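Local coordinates for protein putative secreted endoglycosylceramidase (Rhodococcus hoagii, PDB 6JYZ) that probably hydrolyses O-glycosidic bonds as a family 5 glycoside hydrolase, an endogalactosylceramidase that would release the glycan from the ceramide of galactosyl-linked glycolipids, at residues 101-104 and 105-109; 64-67 and 68-72. All blocks are in the same frame, centred on the assembly; numbering follows the deposited sequence.

In the fold
Both contacts are local and partly buried, and they belong to neighbouring helices of the glycoside hydrolase family 5 domain, their centres about 13 Å apart. Contact 2 comes first in the chain and starts helix 68-75, while contact 1 spans the first two turns or so of helix 100-115. Their chemistry follows from this: residues 64-72 use carboxylates to cap the helix start, with two waters at the carboxylate oxygens, whereas residues 101-109 use regular backbone bonds, with Tyr102, Ile106 and Ala109 against strand 81-86 and charged side chains on other flanks. The two helices meet where Phe71 packs on Ala109, its CZ 3.8 Å from Ala109 O.

Contact 1. Residues 101-104 and 105-109; sequences AYVA and RIREA
Apolar packing joins Tyr102 to Ile106, one turn further along the helix: CD1 of Ile106 comes 3.7 Å from Tyr102 CE2, while its CG1 lies over one ring face, 4.3 Å above the plane and displaced toward the rim. Tyr102 has CG anti to the backbone N (chi1 -178°), which swings the ring down the helix flank to this branch. At the ring edge, near its plane, stands Arg105 NH1, 3.8 Å from Tyr102 CD1, with the guanidinium and ring planes 72° apart. This helix packs against strand 81-86 of the (beta/alpha)8 barrel expected of family 5, and Tyr102 and Ile106 both touch Ile86. The phenol oxygen is hydrogen-bonded to Leu50 O and Ala87 N; an alanine at this position would probably leave both without that partner and open a gap beside Ile106. On another flank, Val103 CG1 rests 3.9 Å from Arg107 NH2, the guanidinium nitrogen that forms a salt bridge with Glu207. Each backbone amide from Arg105 to Glu108 donates to the carbonyl four residues earlier, as in an alpha helix, with Arg107 N 2.8 Å from Val103 O.

Contact 2. Residues 64-67 and 68-72; sequences APLD and RTDFE
Different first torsions turn the carboxylates of Asp67 and Asp70 to the helix start: Asp67 CG sits between its own N and carbonyl carbon (chi1 60°), which brings OD1 to Thr69, whereas Asp70 CG lies anti to its carbonyl carbon (chi1 -73°) and points back to Asp67 N. Together they form a capping box at the start of helix 68-75, with Asp67 as the N-cap. Asp67 OD1 is gripped twice by Thr69. The hydroxyl OG1 donates to its syn lone pair at 2.6 Å, and the backbone N of Thr69 donates to the anti lone pair at 2.8 Å; this pair of bonds fixes the rotation of the carboxylate. Asp67 N gives a fairly straight bond (164°) to Asp70 OD2, 3.0 Å away on the anti side and tilted out of the carboxylate plane. Asp70 N closes the turn on Asp67 O, approaching from above the carbonyl plane.

The two carboxylates come close, with Asp67 OD1 3.8 Å from Asp70 OD2. Water 2 lies within hydrogen-bonding distance of Asp67 OD2 and Asp70 OD2 and can donate to either; with the amides at the helix start it may ease the repulsion. Asp70 is buried, and its other oxygen, OD1, accepts from Trp362 NE1, with water 1 also near enough to donate to it. The tryptophan bond links the cap to the segment that follows strand 356-359. Beneath the polar cap, Leu66 CD1 packs 3.8 Å from Asp70 CB and also meets Phe71, whose side chain it crosses at about a right angle. Phe71 in turn lies against helix 100-115. Along the first turn, Arg68 NH1 makes a salt bridge with Glu72 OE2, 2.8 Å away and on the syn side of that carboxylate.

Contact 1. Residues 101-104 and 105-109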
# COMPACT_ATOMS: atom_id res chain seq x y z
N ALA A 101 1.24 -8.86 -21.54
CA ALA A 101 0.12 -9.64 -21.08
C ALA A 101 -0.06 -9.47 -19.56
O ALA A 101 -1.20 -9.46 -19.07
CB ALA A 101 0.29 -11.11 -21.38
N TYR A 102 1.05 -9.32 -18.83
CA TYR A 102 0.91 -9.00 -17.38
C TYR A 102 0.40 -7.60 -17.23
O TYR A 102 -0.51 -7.34 -16.39
CB TYR A 102 2.28 -9.19 -16.74
CG TYR A 102 2.25 -8.92 -15.23
CD1 TYR A 102 1.56 -9.76 -14.40
CD2 TYR A 102 2.94 -7.83 -14.68
CE1 TYR A 102 1.51 -9.57 -13.00
CE2 TYR A 102 2.92 -7.65 -13.29
CZ TYR A 102 2.22 -8.50 -12.51
OH TYR A 102 2.30 -8.32 -11.13
N VAL A 103 0.82 -6.64 -18.04
CA VAL A 103 0.28 -5.29 -18.01
C VAL A 103 -1.21 -5.33 -18.28
O VAL A 103 -1.98 -4.59 -17.64
CB VAL A 103 0.96 -4.36 -19.02
CG1 VAL A 103 0.26 -3.00 -19.02
CG2 VAL A 103 2.44 -4.19 -18.62
N ALA A 104 -1.71 -6.21 -19.18
CA ALA A 104 -3.15 -6.24 -19.42
C ALA A 104 -3.87 -6.76 -18.19
O ALA A 104 -5.00 -6.30 -17.95
CB ALA A 104 -3.42 -7.15 -20.63
N ARG A 105 -3.29 -7.66 -17.38
CA ARG A 105 -3.96 -8.02 -16.14
C ARG A 105 -3.98 -6.84 -15.19
O ARG A 105 -5.01 -6.64 -14.49
CB ARG A 105 -3.21 -9.16 -15.46
CG ARG A 105 -3.24 -10.47 -16.28
CD ARG A 105 -2.36 -11.59 -15.77
NE ARG A 105 -2.81 -12.02 -14.46
CZ ARG A 105 -2.02 -12.64 -13.60
NH1 ARG A 105 -0.72 -12.78 -13.83
NH2 ARG A 105 -2.53 -13.04 -12.46
N ILE A 106 -2.92 -6.06 -15.10
CA ILE A 106 -2.93 -4.83 -14.28
C ILE A 106 -4.03 -3.90 -14.78
O ILE A 106 -4.81 -3.33 -13.98
CB ILE A 106 -1.56 -4.16 -14.32
CG1 ILE A 106 -0.49 -5.06 -13.72
CG2 ILE A 106 -1.62 -2.82 -13.57
CD1 ILE A 106 0.92 -4.53 -13.86
N ARG A 107 -4.13 -3.69 -16.09
CA ARG A 107 -5.11 -2.77 -16.63
C ARG A 107 -6.51 -3.27 -16.36
O ARG A 107 -7.37 -2.43 -16.02
CB ARG A 107 -4.87 -2.61 -18.14
CG ARG A 107 -5.79 -1.56 -18.76
CD ARG A 107 -5.48 -1.30 -20.23
NE ARG A 107 -4.19 -0.60 -20.36
CZ ARG A 107 -3.07 -1.09 -20.87
NH1 ARG A 107 -2.99 -2.35 -21.24
NH2 ARG A 107 -1.99 -0.30 -20.82
N GLU A 108 -6.76 -4.54 -16.42
CA GLU A 108 -8.07 -5.07 -16.05
C GLU A 108 -8.39 -4.79 -14.59
O GLU A 108 -9.52 -4.43 -14.28
CB GLU A 108 -8.12 -6.57 -16.38
CG GLU A 108 -9.46 -7.22 -16.02
CD GLU A 108 -9.31 -8.72 -16.20
OE1 GLU A 108 -8.50 -9.37 -15.52
OE2 GLU A 108 -9.92 -9.20 -17.14
N ALA A 109 -7.41 -4.97 -13.68
CA ALA A 109 -7.64 -4.63 -12.28
C ALA A 109 -7.89 -3.15 -12.11
O ALA A 109 -8.80 -2.77 -11.30
CB ALA A 109 -6.42 -5.08 -11.46

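Contact 2. Residues 64-67 and 68-72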
# COMPACT_ATOMS: atom_id res chain seq x y z
N ALA A 64 -5.11 -15.55 -3.92
CA ALA A 64 -6.49 -15.87 -4.26
C ALA A 64 -6.74 -15.38 -5.67
O ALA A 64 -6.16 -14.40 -6.15
CB ALA A 64 -7.38 -15.12 -3.28
N PRO A 65 -7.73 -15.93 -6.41
CA PRO A 65 -8.16 -15.33 -7.67
C PRO A 65 -8.61 -13.89 -7.50
O PRO A 65 -9.05 -13.48 -6.42
CB PRO A 65 -9.39 -16.19 -8.09
CG PRO A 65 -9.21 -17.46 -7.30
CD PRO A 65 -8.61 -17.04 -5.96
N LEU A 66 -8.41 -13.10 -8.52
CA LEU A 66 -8.75 -11.69 -8.45
C LEU A 66 -9.58 -11.33 -9.67
O LEU A 66 -9.14 -11.51 -10.79
CB LEU A 66 -7.48 -10.82 -8.45
CG LEU A 66 -7.72 -9.32 -8.41
CD1 LEU A 66 -8.34 -8.90 -7.08
CD2 LEU A 66 -6.39 -8.57 -8.59
N ASP A 67 -10.79 -10.83 -9.43
CA ASP A 67 -11.62 -10.43 -10.55
C ASP A 67 -12.53 -9.30 -10.07
O ASP A 67 -12.42 -8.80 -8.92
CB ASP A 67 -12.38 -11.62 -11.14
CG ASP A 67 -13.29 -12.26 -10.11
OD1 ASP A 67 -14.01 -11.56 -9.36
OD2 ASP A 67 -13.21 -13.52 -9.93
N ARG A 68 -13.51 -8.93 -10.90
CA ARG A 68 -14.29 -7.75 -10.62
C ARG A 68 -15.07 -7.93 -9.33
O ARG A 68 -15.35 -6.92 -8.67
CB ARG A 68 -15.24 -7.47 -11.81
CG ARG A 68 -16.36 -8.49 -11.94
CD ARG A 68 -17.36 -7.90 -12.96
NE ARG A 68 -18.34 -8.89 -13.42
CZ ARG A 68 -19.43 -9.28 -12.76
NH1 ARG A 68 -19.71 -8.81 -11.55
NH2 ARG A 68 -20.25 -10.17 -13.31
N THR A 69 -15.41 -9.15 -8.94
CA THR A 69 -16.21 -9.35 -7.74
C THR A 69 -15.41 -8.91 -6.51
O THR A 69 -16.00 -8.53 -5.50
CB THR A 69 -16.70 -10.79 -7.58
OG1 THR A 69 -15.64 -11.72 -7.28
CG2 THR A 69 -17.50 -11.26 -8.79
N ASP A 70 -14.08 -9.02 -6.52
CA ASP A 70 -13.30 -8.56 -5.37
C ASP A 70 -13.43 -7.05 -5.24
O ASP A 70 -13.56 -6.54 -4.13
CB ASP A 70 -11.81 -8.85 -5.60
CG ASP A 70 -11.52 -10.30 -5.46
OD1 ASP A 70 -11.26 -10.67 -4.26
OD2 ASP A 70 -11.54 -11.05 -6.49
N PHE A 71 -13.38 -6.32 -6.36
CA PHE A 71 -13.49 -4.87 -6.31
C PHE A 71 -14.91 -4.45 -5.91
O PHE A 71 -15.09 -3.44 -5.21
CB PHE A 71 -13.07 -4.26 -7.65
CG PHE A 71 -11.59 -4.53 -7.92
CD1 PHE A 71 -10.65 -3.74 -7.27
CD2 PHE A 71 -11.15 -5.56 -8.74
CE1 PHE A 71 -9.28 -4.00 -7.45
CE2 PHE A 71 -9.78 -5.82 -8.92
CZ PHE A 71 -8.86 -5.03 -8.24
N GLU A 72 -15.95 -5.23 -6.29
CA GLU A 72 -17.30 -4.92 -5.81
C GLU A 72 -17.33 -5.11 -4.31
O GLU A 72 -17.95 -4.30 -3.59
CB GLU A 72 -18.28 -5.88 -6.52
CG GLU A 72 -18.34 -5.61 -8.02
CD GLU A 72 -19.00 -6.72 -8.87
OE1 GLU A 72 -19.50 -7.69 -8.25
OE2 GLU A 72 -19.05 -6.56 -10.10
O HOH W 1 -8.42 -11.26 -3.92
O HOH W 2 -12.43 -13.69 -7.04